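Local coordinates for protein TetR family transcriptional regulator (Rhodococcus erythropolis, PDB 4ZA6) that probably binds DNA as a TetR-family repressor that controls expression of the quorum-sensing lactonase gene qsdA, and so the degradation of N-acyl-homoserine lactone signals, at residues 16-21 against 52-57; 73-78 against 181-186; 104-109 against 160-165; 122-127 against 148-153. All coordinates share one frame; numbering follows the deposited sequence.

Contact 1: 16-21 against 52-57; sequences SMYLAE and GTVLAE
Y18 and L55 make a CH-pi contact in which a single methyl sits over a flat ring. L55 CD2 lies 3.7 Å from the centroid of the Y18 ring and 21° off the ring normal, displaced toward the rim, so that its nearest ring atom is Y18 CZ at 3.5 Å. The two side chains cross at about a right angle, the leucine bringing one methyl down onto the phenol face. With CG of Y18 anti to the backbone N (chi1 169°), the ring is carried across to helix 47-69.

Plain apolar packing lies nearer the backbone. V54 CG1 is 4.0 Å from Y18 CB, and these side chains slide past each other in opposite directions, the valine methyl flanking the root of the tyrosine.

No hydrogen bond joins the two segments. The polar end of Y18 turns to another partner, its OH bonding O2 of a bound 2-methyl-2,4-pentanediol, probably a crystallisation additive, while L95 and L98 of helix 93-101 also pack on this side chain. Replacing Y18 by an alanine is likely to leave the L55 methyl without its aromatic seat and to open a gap between the helices.

Just beyond helix 4-19, E21 takes up a positive phi in a Schellman motif. In the TetR family the first helix belongs to the DNA-binding domain and the fourth links it to the ligand-binding domain; Y18 packs across this junction.

Contact 2: 73-78 against 181-186; sequences QGPEYI and LGVTRN
P75 meets L181 and V183 where the chain leaving helix 170-181 turns back over the start of helix 74-90, in the all-helical TetR-like C-terminal fold. Neither segment offers the other a hydrogen bond; the join is wholly apolar.

The proline can be followed outward. Its CB, pointing toward the chain's C-terminal part, meets two partners: L181 CD1 at 3.8 Å and V183 CG1, also at 3.8 Å. One atom further on, P75 CG leaves the leucine behind and meets V183 CG1 alone, at 3.7 Å. The rigid ring thus presents one flank to the leucine and its outer corner to the valine. V183 adds its second methyl, as CG2 comes within 3.9 Å of P75 CB, both valine methyls coming from the same side.

One turn later in the helix, I78 takes up the same leucine methyl. Its branch CG2, anti to the backbone N, approaches L181 CD1, and this one methyl thereby touches both P75 and I78. L137 touches both of these residues from a loop, and I127 and L128 of helix 115-133 pack against I78.

The chain can deliver L181 and V183 to the same proline because it changes direction between them. G182 leaves helix 170-181 with positive phi (77°) in a Schellman motif, and V183 follows in an extended conformation. The contact on the buried I78 is the longer one, I78 CG2 to L181 CD1 at 4.0 Å.

Contact 3: 104-109 against 160-165; sequences MVFIKL and APLLGR
F106 and I107 of helix 103-111 pack against L162 and L163 in the connection between helices 143-158 and 170-181, within the all-helical C-terminal domain characteristic of TetR-family regulators.

F106 comes first in the sequence. L162 CD1 touches its ring at the edge, near the ring plane, 3.6 Å from F106 CD2, and the two side chains stand at about a right angle. The ring's CG is anti to the backbone N (chi1 -173°), which swings the phenyl toward the leucine. Y159 meets the ring edge-to-face, L95 and L98 also pack on it, and a bound 2-methyl-2,4-pentanediol lies about 4 Å from its side chain, consistent with a nearby pocket.

I107 follows and uses both of its branches. The CG1 arm slides past L162 in the opposite direction, with I107 CG1 4.1 Å from L162 CB, while the shorter branch CG2 faces L163 CD2 at 4.2 Å.

The opposing turn is tied up by its own backbone: A160 O accepts from L163 N and R165 N, which arrive from opposite faces of its carbonyl plane. At the far end of the isoleucine, I107 CD1 rests 3.6 Å from L162 O.

Contact 4: 122-127 against 148-153; sequences SITAEI and EALVRI
T124 meets L150 and V151 with different branches, and the two encounters differ in closeness. On the tighter side, T124 CG2 packs against L150 CD1 at 3.7 Å, methyl on methyl, with the side chains crossing at a slant. The methyl of T124 is placed there by its first torsion (chi1 -54°), which sets CG2 anti to the backbone N and keeps OG1 beside that N.

The looser side is the hydroxyl. T124 OG1 comes only to 4.0 Å from V151 CG2, a contact without any hydrogen bond between the segments. Its polar need is met within its own helix, where OG1 bonds S120 O one turn back.

All three touching residues are buried, and other helices close around them: Y63 and F82 touch T124, while I177 and L180 of helix 170-181 pack on L150. On the solvent side charges take over: R152 of helix 143-158 forms a salt bridge with E117 of helix 115-133, tying the same two helices, while E126 pairs with R64 of helix 47-69.

The chemistry suggests that T124 acts across this contact mainly through its methyl, its buried hydroxyl being satisfied by S120 O.

From the N terminus, contact 1 closes first, folding helix 4-19 back onto helix 47-69 before any other contact opens. Contact 2 then opens at the start of helix 74-90 and closes only after helix 170-181, enclosing the rest. Within its span contact 3 joins helix 103-111 to the turn after helix 143-158, and contact 4, innermost, pairs helices 115-133 and 143-158; none cross. Direct touches join the contacts in two pairs: L55 CD1 of contact 1 reaches F106 CD1 of contact 3 at 3.9 Å, connecting the N-terminal helices to the C-terminal domain, and I78 CG1 of contact 2 packs on I127 CG2 of contact 4 at 3.8 Å.

Contact 1: 16-21 against 52-57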
# COMPACT_ATOMS: atom_id res chain seq x y z
N SER A 16 7.30 3.92 14.35
CA SER A 16 6.66 4.42 15.58
C SER A 16 6.31 5.91 15.48
O SER A 16 5.29 6.34 16.01
CB SER A 16 7.49 4.10 16.83
OG SER A 16 8.41 5.12 17.20
N MET A 17 7.15 6.70 14.80
CA MET A 17 6.93 8.12 14.56
C MET A 17 5.70 8.30 13.67
O MET A 17 4.86 9.14 13.96
CB MET A 17 8.16 8.77 13.93
CG MET A 17 9.34 8.89 14.88
SD MET A 17 10.88 9.31 14.03
CE MET A 17 10.75 11.07 13.99
N TYR A 18 5.56 7.46 12.61
CA TYR A 18 4.41 7.49 11.69
C TYR A 18 3.13 7.16 12.46
O TYR A 18 2.18 7.94 12.42
CB TYR A 18 4.62 6.54 10.49
CG TYR A 18 3.37 6.30 9.64
CD1 TYR A 18 2.79 7.34 8.92
CD2 TYR A 18 2.80 5.03 9.55
CE1 TYR A 18 1.64 7.13 8.16
CE2 TYR A 18 1.65 4.82 8.80
CZ TYR A 18 1.07 5.87 8.10
OH TYR A 18 -0.05 5.64 7.34
N LEU A 19 3.15 6.06 13.25
CA LEU A 19 2.05 5.61 14.08
C LEU A 19 1.67 6.60 15.17
O LEU A 19 0.51 6.64 15.57
CB LEU A 19 2.39 4.26 14.70
CG LEU A 19 1.21 3.42 15.09
CD1 LEU A 19 0.42 2.93 13.85
CD2 LEU A 19 1.63 2.28 15.97
N ALA A 20 2.65 7.38 15.66
CA ALA A 20 2.42 8.40 16.69
C ALA A 20 1.99 9.76 16.09
O ALA A 20 1.74 10.70 16.84
CB ALA A 20 3.65 8.55 17.57
N GLU A 21 1.87 9.82 14.76
CA GLU A 21 1.49 10.99 13.95
C GLU A 21 2.50 12.11 14.03
O GLU A 21 2.16 13.29 13.98
CB GLU A 21 0.05 11.46 14.21
CG GLU A 21 -1.00 10.37 14.09
CD GLU A 21 -2.43 10.81 14.32
OE1 GLU A 21 -2.69 12.03 14.33
OE2 GLU A 21 -3.29 9.92 14.48
N GLY A 52 8.77 5.73 2.47
CA GLY A 52 8.26 4.75 1.52
C GLY A 52 8.37 3.33 2.05
O GLY A 52 7.44 2.55 1.90
N THR A 53 9.49 2.99 2.70
CA THR A 53 9.73 1.66 3.29
C THR A 53 8.75 1.42 4.42
O THR A 53 8.19 0.33 4.50
CB THR A 53 11.18 1.58 3.78
OG1 THR A 53 12.03 1.80 2.66
CG2 THR A 53 11.51 0.24 4.46
N VAL A 54 8.57 2.43 5.29
CA VAL A 54 7.68 2.42 6.45
C VAL A 54 6.24 2.15 5.96
O VAL A 54 5.56 1.27 6.48
CB VAL A 54 7.83 3.76 7.23
CG1 VAL A 54 6.63 4.03 8.15
CG2 VAL A 54 9.14 3.79 8.03
N LEU A 55 5.80 2.91 4.95
CA LEU A 55 4.46 2.80 4.37
C LEU A 55 4.26 1.51 3.60
O LEU A 55 3.17 0.97 3.63
CB LEU A 55 4.16 4.01 3.48
CG LEU A 55 4.13 5.36 4.20
CD1 LEU A 55 3.91 6.51 3.21
CD2 LEU A 55 3.10 5.36 5.32
N ALA A 56 5.33 0.99 2.95
CA ALA A 56 5.27 -0.29 2.23
C ALA A 56 5.07 -1.44 3.23
O ALA A 56 4.29 -2.34 2.97
CB ALA A 56 6.55 -0.50 1.45
N GLU A 57 5.78 -1.41 4.38
CA GLU A 57 5.63 -2.46 5.40
C GLU A 57 4.20 -2.43 6.00
O GLU A 57 3.62 -3.48 6.22
CB GLU A 57 6.71 -2.34 6.50
CG GLU A 57 8.10 -2.73 6.02
CD GLU A 57 9.16 -2.89 7.08
OE1 GLU A 57 8.84 -2.76 8.29
OE2 GLU A 57 10.33 -3.14 6.71

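Contact 2: 73-78 against 181-186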
# COMPACT_ATOMS: atom_id res chain seq x y z
N GLN A 73 -13.95 -17.36 -2.97
CA GLN A 73 -12.86 -17.77 -3.86
C GLN A 73 -12.92 -16.95 -5.14
O GLN A 73 -13.89 -16.24 -5.37
CB GLN A 73 -12.99 -19.27 -4.20
CG GLN A 73 -12.56 -20.19 -3.05
CD GLN A 73 -13.65 -21.09 -2.55
OE1 GLN A 73 -14.85 -20.89 -2.81
NE2 GLN A 73 -13.27 -22.08 -1.75
N GLY A 74 -11.89 -17.07 -5.96
CA GLY A 74 -11.80 -16.42 -7.26
C GLY A 74 -11.96 -14.91 -7.27
O GLY A 74 -11.50 -14.24 -6.34
N PRO A 75 -12.63 -14.36 -8.31
CA PRO A 75 -12.82 -12.90 -8.39
C PRO A 75 -13.60 -12.30 -7.22
O PRO A 75 -13.34 -11.17 -6.87
CB PRO A 75 -13.55 -12.71 -9.72
CG PRO A 75 -13.26 -13.96 -10.51
CD PRO A 75 -13.23 -15.04 -9.48
N GLU A 76 -14.51 -13.05 -6.61
CA GLU A 76 -15.27 -12.54 -5.46
C GLU A 76 -14.37 -12.35 -4.22
O GLU A 76 -14.55 -11.37 -3.48
CB GLU A 76 -16.53 -13.38 -5.17
CG GLU A 76 -16.45 -14.85 -5.52
CD GLU A 76 -16.92 -15.30 -6.89
OE1 GLU A 76 -18.15 -15.47 -7.07
OE2 GLU A 76 -16.06 -15.53 -7.76
N TYR A 77 -13.37 -13.24 -4.05
CA TYR A 77 -12.39 -13.17 -2.95
C TYR A 77 -11.45 -12.00 -3.19
O TYR A 77 -11.16 -11.26 -2.25
CB TYR A 77 -11.61 -14.49 -2.81
CG TYR A 77 -10.41 -14.44 -1.88
CD1 TYR A 77 -10.56 -14.62 -0.51
CD2 TYR A 77 -9.13 -14.24 -2.38
CE1 TYR A 77 -9.46 -14.59 0.35
CE2 TYR A 77 -8.02 -14.21 -1.53
CZ TYR A 77 -8.19 -14.38 -0.17
OH TYR A 77 -7.10 -14.35 0.67
N ILE A 78 -10.96 -11.85 -4.44
CA ILE A 78 -10.04 -10.77 -4.81
C ILE A 78 -10.73 -9.44 -4.60
O ILE A 78 -10.15 -8.53 -4.02
CB ILE A 78 -9.52 -10.94 -6.27
CG1 ILE A 78 -8.67 -12.24 -6.40
CG2 ILE A 78 -8.72 -9.71 -6.70
CD1 ILE A 78 -8.69 -12.88 -7.81
N LEU A 181 -10.62 -8.43 -14.22
CA LEU A 181 -10.77 -9.86 -13.97
C LEU A 181 -11.77 -10.54 -14.92
O LEU A 181 -11.96 -11.76 -14.86
CB LEU A 181 -11.20 -10.11 -12.51
CG LEU A 181 -10.31 -9.62 -11.37
CD1 LEU A 181 -10.96 -9.88 -10.02
CD2 LEU A 181 -8.90 -10.20 -11.44
N GLY A 182 -12.46 -9.76 -15.74
CA GLY A 182 -13.45 -10.28 -16.67
C GLY A 182 -14.78 -10.63 -16.00
O GLY A 182 -15.49 -11.49 -16.51
N VAL A 183 -15.12 -9.98 -14.87
CA VAL A 183 -16.39 -10.23 -14.16
C VAL A 183 -17.28 -8.99 -14.10
O VAL A 183 -16.82 -7.88 -14.32
CB VAL A 183 -16.25 -10.89 -12.76
CG1 VAL A 183 -15.63 -12.27 -12.87
CG2 VAL A 183 -15.49 -10.00 -11.78
N THR A 184 -18.56 -9.17 -13.75
CA THR A 184 -19.49 -8.05 -13.69
C THR A 184 -19.85 -7.70 -12.27
O THR A 184 -19.90 -8.58 -11.40
CB THR A 184 -20.77 -8.34 -14.49
OG1 THR A 184 -21.26 -9.62 -14.10
CG2 THR A 184 -20.55 -8.29 -16.00
N ARG A 185 -20.15 -6.41 -12.06
CA ARG A 185 -20.64 -5.91 -10.79
C ARG A 185 -22.04 -5.37 -11.06
O ARG A 185 -22.22 -4.45 -11.87
CB ARG A 185 -19.71 -4.84 -10.20
CG ARG A 185 -18.37 -5.42 -9.74
CD ARG A 185 -17.56 -4.41 -8.96
NE ARG A 185 -17.87 -4.48 -7.53
CZ ARG A 185 -18.08 -3.42 -6.75
NH1 ARG A 185 -18.01 -2.20 -7.26
NH2 ARG A 185 -18.34 -3.58 -5.47
N ASN A 186 -23.05 -5.99 -10.47
CA ASN A 186 -24.43 -5.57 -10.68
C ASN A 186 -24.83 -4.64 -9.53
O ASN A 186 -25.19 -5.11 -8.45
CB ASN A 186 -25.36 -6.79 -10.79
CG ASN A 186 -24.92 -7.86 -11.77
OD1 ASN A 186 -24.53 -7.59 -12.91
ND2 ASN A 186 -25.02 -9.11 -11.35

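Contact 3: 104-109 against 160-165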
# COMPACT_ATOMS: atom_id res chain seq x y z
N MET A 104 2.09 16.20 -1.22
CA MET A 104 2.96 16.01 -2.39
C MET A 104 3.96 14.87 -2.21
O MET A 104 4.21 14.12 -3.16
CB MET A 104 3.69 17.32 -2.76
CG MET A 104 2.75 18.41 -3.26
SD MET A 104 3.63 19.88 -3.87
CE MET A 104 4.27 19.24 -5.45
N VAL A 105 4.52 14.72 -0.99
CA VAL A 105 5.44 13.62 -0.68
C VAL A 105 4.67 12.33 -0.83
O VAL A 105 5.13 11.42 -1.52
CB VAL A 105 6.07 13.75 0.74
CG1 VAL A 105 6.82 12.48 1.15
CG2 VAL A 105 7.01 14.95 0.81
N PHE A 106 3.46 12.26 -0.22
CA PHE A 106 2.63 11.06 -0.29
C PHE A 106 2.17 10.70 -1.71
O PHE A 106 2.21 9.51 -2.06
CB PHE A 106 1.44 11.11 0.69
CG PHE A 106 0.71 9.79 0.73
CD1 PHE A 106 1.26 8.70 1.38
CD2 PHE A 106 -0.45 9.60 -0.02
CE1 PHE A 106 0.62 7.44 1.33
CE2 PHE A 106 -1.10 8.36 -0.03
CZ PHE A 106 -0.55 7.29 0.63
N ILE A 107 1.77 11.69 -2.53
CA ILE A 107 1.33 11.41 -3.90
C ILE A 107 2.45 10.67 -4.62
O ILE A 107 2.20 9.63 -5.26
CB ILE A 107 0.87 12.68 -4.68
CG1 ILE A 107 -0.46 13.25 -4.11
CG2 ILE A 107 0.68 12.33 -6.19
CD1 ILE A 107 -0.80 14.72 -4.53
N LYS A 108 3.70 11.17 -4.46
CA LYS A 108 4.91 10.60 -5.04
C LYS A 108 5.18 9.18 -4.54
O LYS A 108 5.40 8.29 -5.36
CB LYS A 108 6.11 11.53 -4.76
CG LYS A 108 7.42 11.06 -5.35
CD LYS A 108 8.46 12.16 -5.32
CE LYS A 108 9.68 11.74 -6.08
NZ LYS A 108 10.65 10.96 -5.25
N LEU A 109 5.17 8.97 -3.23
CA LEU A 109 5.42 7.63 -2.66
C LEU A 109 4.36 6.57 -3.01
O LEU A 109 4.69 5.39 -3.20
CB LEU A 109 5.55 7.75 -1.12
CG LEU A 109 6.71 8.58 -0.60
CD1 LEU A 109 6.69 8.62 0.91
CD2 LEU A 109 8.04 8.04 -1.08
N ALA A 160 -8.15 9.68 -4.48
CA ALA A 160 -8.82 10.74 -5.25
C ALA A 160 -8.92 12.10 -4.53
O ALA A 160 -8.71 13.10 -5.21
CB ALA A 160 -10.19 10.28 -5.72
N PRO A 161 -9.14 12.20 -3.17
CA PRO A 161 -9.15 13.54 -2.54
C PRO A 161 -7.84 14.31 -2.63
O PRO A 161 -7.87 15.53 -2.67
CB PRO A 161 -9.55 13.25 -1.10
CG PRO A 161 -10.17 11.90 -1.12
CD PRO A 161 -9.42 11.16 -2.17
N LEU A 162 -6.69 13.61 -2.75
CA LEU A 162 -5.38 14.25 -2.91
C LEU A 162 -5.16 14.78 -4.31
O LEU A 162 -4.26 15.59 -4.53
CB LEU A 162 -4.25 13.28 -2.54
CG LEU A 162 -4.25 12.84 -1.07
CD1 LEU A 162 -3.26 11.74 -0.85
CD2 LEU A 162 -4.01 14.05 -0.13
N LEU A 163 -5.97 14.31 -5.25
CA LEU A 163 -5.89 14.65 -6.66
C LEU A 163 -6.97 15.62 -7.08
O LEU A 163 -7.18 15.82 -8.27
CB LEU A 163 -5.87 13.37 -7.52
CG LEU A 163 -4.87 12.26 -7.09
CD1 LEU A 163 -5.08 10.99 -7.87
CD2 LEU A 163 -3.42 12.71 -7.23
N GLY A 164 -7.63 16.23 -6.10
CA GLY A 164 -8.66 17.24 -6.33
C GLY A 164 -10.10 16.80 -6.28
O GLY A 164 -11.00 17.61 -6.54
N ARG A 165 -10.36 15.52 -5.95
CA ARG A 165 -11.73 15.02 -5.88
C ARG A 165 -12.34 15.07 -4.49
O ARG A 165 -11.68 15.47 -3.54
CB ARG A 165 -11.89 13.70 -6.64
CG ARG A 165 -11.77 13.93 -8.16
CD ARG A 165 -11.69 12.67 -9.00
NE ARG A 165 -10.33 12.20 -9.26
CZ ARG A 165 -10.01 11.35 -10.23
NH1 ARG A 165 -10.94 10.88 -11.05
NH2 ARG A 165 -8.75 10.95 -10.38

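Contact 4: 122-127 against 148-153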
# COMPACT_ATOMS: atom_id res chain seq x y z
N SER A 122 3.26 -7.02 -5.92
CA SER A 122 3.79 -8.36 -5.62
C SER A 122 2.85 -9.17 -4.72
O SER A 122 2.71 -10.37 -4.92
CB SER A 122 5.21 -8.30 -5.06
OG SER A 122 5.19 -7.72 -3.76
N ILE A 123 2.18 -8.53 -3.75
CA ILE A 123 1.18 -9.24 -2.93
C ILE A 123 -0.04 -9.53 -3.79
O ILE A 123 -0.57 -10.64 -3.72
CB ILE A 123 0.80 -8.48 -1.63
CG1 ILE A 123 2.03 -8.32 -0.69
CG2 ILE A 123 -0.36 -9.20 -0.90
CD1 ILE A 123 1.82 -7.37 0.49
N THR A 124 -0.47 -8.56 -4.66
CA THR A 124 -1.60 -8.83 -5.57
C THR A 124 -1.30 -10.03 -6.50
O THR A 124 -2.14 -10.90 -6.65
CB THR A 124 -2.06 -7.58 -6.35
OG1 THR A 124 -2.33 -6.53 -5.42
CG2 THR A 124 -3.31 -7.86 -7.21
N ALA A 125 -0.07 -10.06 -7.07
CA ALA A 125 0.42 -11.13 -7.95
C ALA A 125 0.33 -12.51 -7.23
O ALA A 125 -0.07 -13.49 -7.84
CB ALA A 125 1.88 -10.84 -8.34
N GLU A 126 0.68 -12.55 -5.95
CA GLU A 126 0.63 -13.74 -5.09
C GLU A 126 -0.83 -14.21 -4.90
O GLU A 126 -1.12 -15.41 -5.00
CB GLU A 126 1.31 -13.41 -3.75
CG GLU A 126 1.31 -14.55 -2.75
CD GLU A 126 1.50 -14.10 -1.31
OE1 GLU A 126 2.18 -13.07 -1.08
OE2 GLU A 126 0.97 -14.79 -0.41
N ILE A 127 -1.74 -13.25 -4.65
CA ILE A 127 -3.19 -13.50 -4.50
C ILE A 127 -3.72 -14.12 -5.82
O ILE A 127 -4.44 -15.12 -5.79
CB ILE A 127 -3.96 -12.21 -4.11
CG1 ILE A 127 -3.69 -11.82 -2.65
CG2 ILE A 127 -5.48 -12.39 -4.34
CD1 ILE A 127 -3.78 -10.30 -2.36
N GLU A 148 0.28 -5.59 -11.04
CA GLU A 148 0.75 -4.23 -11.29
C GLU A 148 -0.39 -3.37 -11.88
O GLU A 148 -0.58 -2.24 -11.45
CB GLU A 148 2.00 -4.26 -12.21
CG GLU A 148 2.50 -2.90 -12.66
CD GLU A 148 3.11 -1.96 -11.63
OE1 GLU A 148 3.35 -2.40 -10.49
OE2 GLU A 148 3.36 -0.79 -11.99
N ALA A 149 -1.17 -3.94 -12.83
CA ALA A 149 -2.28 -3.24 -13.48
C ALA A 149 -3.40 -2.89 -12.48
O ALA A 149 -3.89 -1.77 -12.51
CB ALA A 149 -2.84 -4.08 -14.61
N LEU A 150 -3.76 -3.83 -11.60
CA LEU A 150 -4.78 -3.63 -10.57
C LEU A 150 -4.38 -2.48 -9.64
O LEU A 150 -5.18 -1.59 -9.40
CB LEU A 150 -5.03 -4.92 -9.73
CG LEU A 150 -5.88 -6.06 -10.35
CD1 LEU A 150 -6.21 -7.12 -9.32
CD2 LEU A 150 -7.22 -5.56 -10.90
N VAL A 151 -3.11 -2.46 -9.17
CA VAL A 151 -2.59 -1.43 -8.28
C VAL A 151 -2.63 -0.06 -8.98
O VAL A 151 -3.13 0.91 -8.39
CB VAL A 151 -1.15 -1.80 -7.81
CG1 VAL A 151 -0.44 -0.62 -7.11
CG2 VAL A 151 -1.19 -3.01 -6.90
N ARG A 152 -2.10 0.01 -10.21
CA ARG A 152 -2.05 1.27 -10.98
C ARG A 152 -3.42 1.88 -11.25
O ARG A 152 -3.54 3.10 -11.26
CB ARG A 152 -1.32 1.07 -12.32
CG ARG A 152 0.18 0.75 -12.21
CD ARG A 152 1.02 1.94 -11.83
NE ARG A 152 1.02 2.95 -12.89
CZ ARG A 152 1.55 4.16 -12.75
NH1 ARG A 152 2.09 4.53 -11.59
NH2 ARG A 152 1.53 5.03 -13.75
N ILE A 153 -4.45 1.03 -11.53
CA ILE A 153 -5.81 1.50 -11.85
C ILE A 153 -6.58 1.91 -10.63
O ILE A 153 -7.45 2.75 -10.76
CB ILE A 153 -6.70 0.55 -12.72
CG1 ILE A 153 -6.92 -0.85 -12.11
CG2 ILE A 153 -6.30 0.56 -14.16
CD1 ILE A 153 -7.63 -1.80 -12.91